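Local coordinates for protein ribonuclease VapC5 (PDB 3DBO) that acts as the probable toxin of a type II toxin-antitoxin pair, a magnesium-dependent PIN-domain ribonuclease with limited activity on RNA, at residues L55-V60 and R112-W117. Numbering follows the deposited sequence.
Sequences LAELRV and RINDLW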
ATOM      1  N   LEU B  55       7.344   1.265  -0.581  1.00  8.66           N
ATOM      2  CA  LEU B  55       8.794   1.082  -0.857  1.00  8.25           C
ATOM      3  C   LEU B  55       9.548   0.900   0.482  1.00  8.62           C
ATOM      4  O   LEU B  55      10.336  -0.029   0.651  1.00  9.00           O
ATOM      5  CB  LEU B  55       9.362   2.272  -1.666  1.00  8.83           C
ATOM      6  CG  LEU B  55      10.853   2.200  -2.019  1.00 10.39           C
ATOM      7  CD1 LEU B  55      11.212   0.925  -2.743  1.00 13.88           C
ATOM      8  CD2 LEU B  55      11.344   3.453  -2.813  1.00 10.89           C
ATOM      9  N   ALA B  56       9.269   1.783   1.439  1.00  7.92           N
ATOM     10  CA  ALA B  56       9.887   1.716   2.763  1.00  8.20           C
ATOM     11  C   ALA B  56       9.567   0.416   3.504  1.00  8.82           C
ATOM     12  O   ALA B  56      10.436  -0.218   4.099  1.00  8.14           O
ATOM     13  CB  ALA B  56       9.422   2.914   3.605  1.00  8.70           C
ATOM     14  N   GLU B  57       8.295   0.033   3.475  1.00  8.81           N
ATOM     15  CA  GLU B  57       7.849  -1.128   4.218  1.00  9.25           C
ATOM     16  C   GLU B  57       8.401  -2.445   3.660  1.00  9.52           C
ATOM     17  O   GLU B  57       8.822  -3.309   4.424  1.00  9.26           O
ATOM     18  CB  GLU B  57       6.326  -1.123   4.319  1.00  9.94           C
ATOM     19  CG  GLU B  57       5.881  -0.050   5.324  1.00 10.19           C
ATOM     20  CD  GLU B  57       4.381  -0.011   5.570  1.00 14.22           C
ATOM     21  OE1 GLU B  57       3.609  -0.499   4.712  1.00 13.58           O
ATOM     22  OE2 GLU B  57       3.970   0.526   6.632  1.00 14.52           O
ATOM     23  N   LEU B  58       8.427  -2.555   2.337  1.00  9.94           N
ATOM     24  CA  LEU B  58       9.037  -3.731   1.670  1.00  9.47           C
ATOM     25  C   LEU B  58      10.546  -3.791   1.945  1.00 10.25           C
ATOM     26  O   LEU B  58      11.103  -4.866   2.157  1.00  9.81           O
ATOM     27  CB  LEU B  58       8.735  -3.723   0.168  1.00  9.95           C
ATOM     28  CG  LEU B  58       7.244  -3.851  -0.208  1.00  8.67           C
ATOM     29  CD1 LEU B  58       7.128  -3.799  -1.713  1.00 11.36           C
ATOM     30  CD2 LEU B  58       6.662  -5.149   0.378  1.00 12.90           C
ATOM     31  N   ARG B  59      11.185  -2.625   2.003  1.00  9.54           N
ATOM     32  CA  ARG B  59      12.621  -2.574   2.290  1.00  9.65           C
ATOM     33  C   ARG B  59      12.913  -2.986   3.724  1.00  8.83           C
ATOM     34  O   ARG B  59      13.826  -3.755   3.976  1.00  8.75           O
ATOM     35  CB  ARG B  59      13.197  -1.204   1.946  1.00  9.13           C
ATOM     36  CG  ARG B  59      14.714  -1.170   1.831  1.00 11.54           C
ATOM     37  CD  ARG B  59      15.187   0.233   1.452  1.00 13.31           C
ATOM     38  NE  ARG B  59      16.574   0.186   0.991  1.00 12.49           N
ATOM     39  CZ  ARG B  59      17.633   0.349   1.780  1.00 13.51           C
ATOM     40  NH1 ARG B  59      17.480   0.616   3.082  1.00 11.91           N
ATOM     41  NH2 ARG B  59      18.859   0.254   1.270  1.00 14.69           N
ATOM     42  N   VAL B  60      12.133  -2.494   4.684  1.00  9.52           N
ATOM     43  CA  VAL B  60      12.314  -2.936   6.058  1.00  9.57           C
ATOM     44  C   VAL B  60      12.078  -4.450   6.168  1.00 10.40           C
ATOM     45  O   VAL B  60      12.793  -5.149   6.910  1.00 11.53           O
ATOM     46  CB  VAL B  60      11.243  -2.309   6.995  0.50 10.36           C
ATOM     47  CG1 VAL B  60      11.211  -3.046   8.348  0.50  9.79           C
ATOM     48  CG2 VAL B  60      11.497  -0.851   7.196  0.50  9.16           C
ATOM     49  N   ARG B 112      -3.698   2.768  10.952  1.00 16.92           N
ATOM     50  CA  ARG B 112      -2.208   2.757  11.109  1.00 15.97           C
ATOM     51  C   ARG B 112      -1.706   4.054  10.493  1.00 14.04           C
ATOM     52  O   ARG B 112      -2.164   4.431   9.407  1.00 13.12           O
ATOM     53  CB  ARG B 112      -1.546   1.660  10.233  1.00 17.80           C
ATOM     54  CG  ARG B 112      -1.517   0.177  10.668  1.00 21.98           C
ATOM     55  CD  ARG B 112      -0.288  -0.538   9.997  1.00 24.87           C
ATOM     56  NE  ARG B 112      -0.147  -0.307   8.543  1.00 26.02           N
ATOM     57  CZ  ARG B 112       1.016  -0.186   7.892  1.00 26.74           C
ATOM     58  NH1 ARG B 112       2.168  -0.241   8.551  1.00 26.88           N
ATOM     59  NH2 ARG B 112       1.038   0.020   6.578  1.00 27.52           N
ATOM     60  N   ILE B 113      -0.758   4.737  11.134  0.50 13.39           N
ATOM     61  CA  ILE B 113      -0.325   6.031  10.585  0.50 12.29           C
ATOM     62  C   ILE B 113       0.262   5.908   9.165  0.50 11.53           C
ATOM     63  O   ILE B 113       0.019   6.768   8.318  0.50 10.85           O
ATOM     64  CB  ILE B 113       0.599   6.835  11.549  0.50 12.85           C
ATOM     65  CG1 ILE B 113       0.695   8.297  11.097  0.50 12.74           C
ATOM     66  CG2 ILE B 113       1.982   6.221  11.627  0.50 12.49           C
ATOM     67  CD1 ILE B 113       1.250   9.251  12.156  0.50 13.96           C
ATOM     68  N   ASN B 114       1.001   4.831   8.899  1.00 10.73           N
ATOM     69  CA  ASN B 114       1.589   4.646   7.584  1.00 10.07           C
ATOM     70  C   ASN B 114       0.505   4.357   6.542  1.00  8.99           C
ATOM     71  O   ASN B 114       0.613   4.812   5.419  1.00  8.44           O
ATOM     72  CB  ASN B 114       2.655   3.563   7.588  1.00 10.47           C
ATOM     73  CG  ASN B 114       4.046   4.112   7.880  1.00 11.29           C
ATOM     74  OD1 ASN B 114       4.218   5.303   8.172  1.00 12.83           O
ATOM     75  ND2 ASN B 114       5.053   3.236   7.787  1.00 14.63           N
ATOM     76  N   ASP B 115      -0.552   3.645   6.940  1.00  9.47           N
ATOM     77  CA  ASP B 115      -1.720   3.496   6.049  1.00  9.49           C
ATOM     78  C   ASP B 115      -2.423   4.818   5.779  1.00  9.57           C
ATOM     79  O   ASP B 115      -2.877   5.059   4.660  1.00  8.46           O
ATOM     80  CB  ASP B 115      -2.721   2.446   6.569  1.00 10.24           C
ATOM     81  CG  ASP B 115      -2.283   1.014   6.232  1.00 12.54           C
ATOM     82  OD1 ASP B 115      -1.340   0.838   5.413  1.00 16.42           O
ATOM     83  OD2 ASP B 115      -2.875   0.065   6.780  1.00 14.51           O
ATOM     84  N   LEU B 116      -2.456   5.705   6.772  1.00 10.27           N
ATOM     85  CA  LEU B 116      -3.060   7.036   6.542  1.00  9.09           C
ATOM     86  C   LEU B 116      -2.268   7.855   5.524  1.00  8.17           C
ATOM     87  O   LEU B 116      -2.861   8.534   4.673  1.00  8.73           O
ATOM     88  CB  LEU B 116      -3.234   7.813   7.855  1.00  8.69           C
ATOM     89  CG  LEU B 116      -4.108   9.079   7.758  1.00  7.90           C
ATOM     90  CD1 LEU B 116      -5.560   8.775   7.250  1.00  7.59           C
ATOM     91  CD2 LEU B 116      -4.122   9.744   9.154  1.00 10.94           C
ATOM     92  N   TRP B 117      -0.934   7.785   5.593  1.00  8.08           N
ATOM     93  CA  TRP B 117      -0.075   8.382   4.557  1.00  8.02           C
ATOM     94  C   TRP B 117      -0.368   7.818   3.159  1.00  8.54           C
ATOM     95  O   TRP B 117      -0.467   8.556   2.196  1.00  7.55           O
ATOM     96  CB  TRP B 117       1.424   8.236   4.918  1.00  7.07           C
ATOM     97  CG  TRP B 117       1.874   9.181   6.029  1.00  8.76           C
ATOM     98  CD1 TRP B 117       2.316   8.856   7.281  1.00  9.77           C
ATOM     99  CD2 TRP B 117       1.942  10.604   5.933  1.00  8.47           C
ATOM    100  NE1 TRP B 117       2.662  10.019   7.987  1.00  8.88           N
ATOM    101  CE2 TRP B 117       2.424  11.097   7.175  1.00  7.94           C
ATOM    102  CE3 TRP B 117       1.619  11.517   4.917  1.00  9.22           C
ATOM    103  CZ2 TRP B 117       2.596  12.477   7.426  1.00  9.94           C
ATOM    104  CZ3 TRP B 117       1.789  12.903   5.172  1.00 11.85           C
ATOM    105  CH2 TRP B 117       2.290  13.351   6.411  1.00  9.04           C
TER
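A single carboxylate oxygen, E57 OE2, accepts three side-chain N-H groups, two from R112 and one from N114, beside the predicted magnesium site of the PIN domain. The two helices stand apart, with E57 CA and N114 CA 9.2 Å from each other, and polar side chains bridge between them. E57 leaves helix 52-64 with its chain extended beyond CG and meets R112, which comes from the opposite direction. The guanidinium grips it end-on: R112 NH1 lies 2.7 Å from E57 OE2, and R112 NH2 reaches the same oxygen on its syn side and makes a weak bond to E57 OE1. E57 OE2 lies almost in the guanidinium plane, although the two flat groups are turned 36° apart. N114 runs alongside E57 the other way, and N114 ND2 donates at 3.1 Å to E57 OE2 from above the carboxylate plane. T27 OG1 is hydrogen-bonded to E57 OE1, so both oxygens are engaged, which probably restricts rotation of the carboxylate.

R112, the N-cap residue of helix 113-124, bends at chi3 (-49°), and its guanidinium lies between two acids, E57 and the predicted magnesium ligand D115. Its charge probably offsets theirs, with D135 also close to D115. A backbone group of another protein's chain, probably antitoxin VapB5, also bonds R112 NH1. R112 NH2 donates to D115 OD1 at 2.8 Å, approaching 61° out of the carboxylate plane.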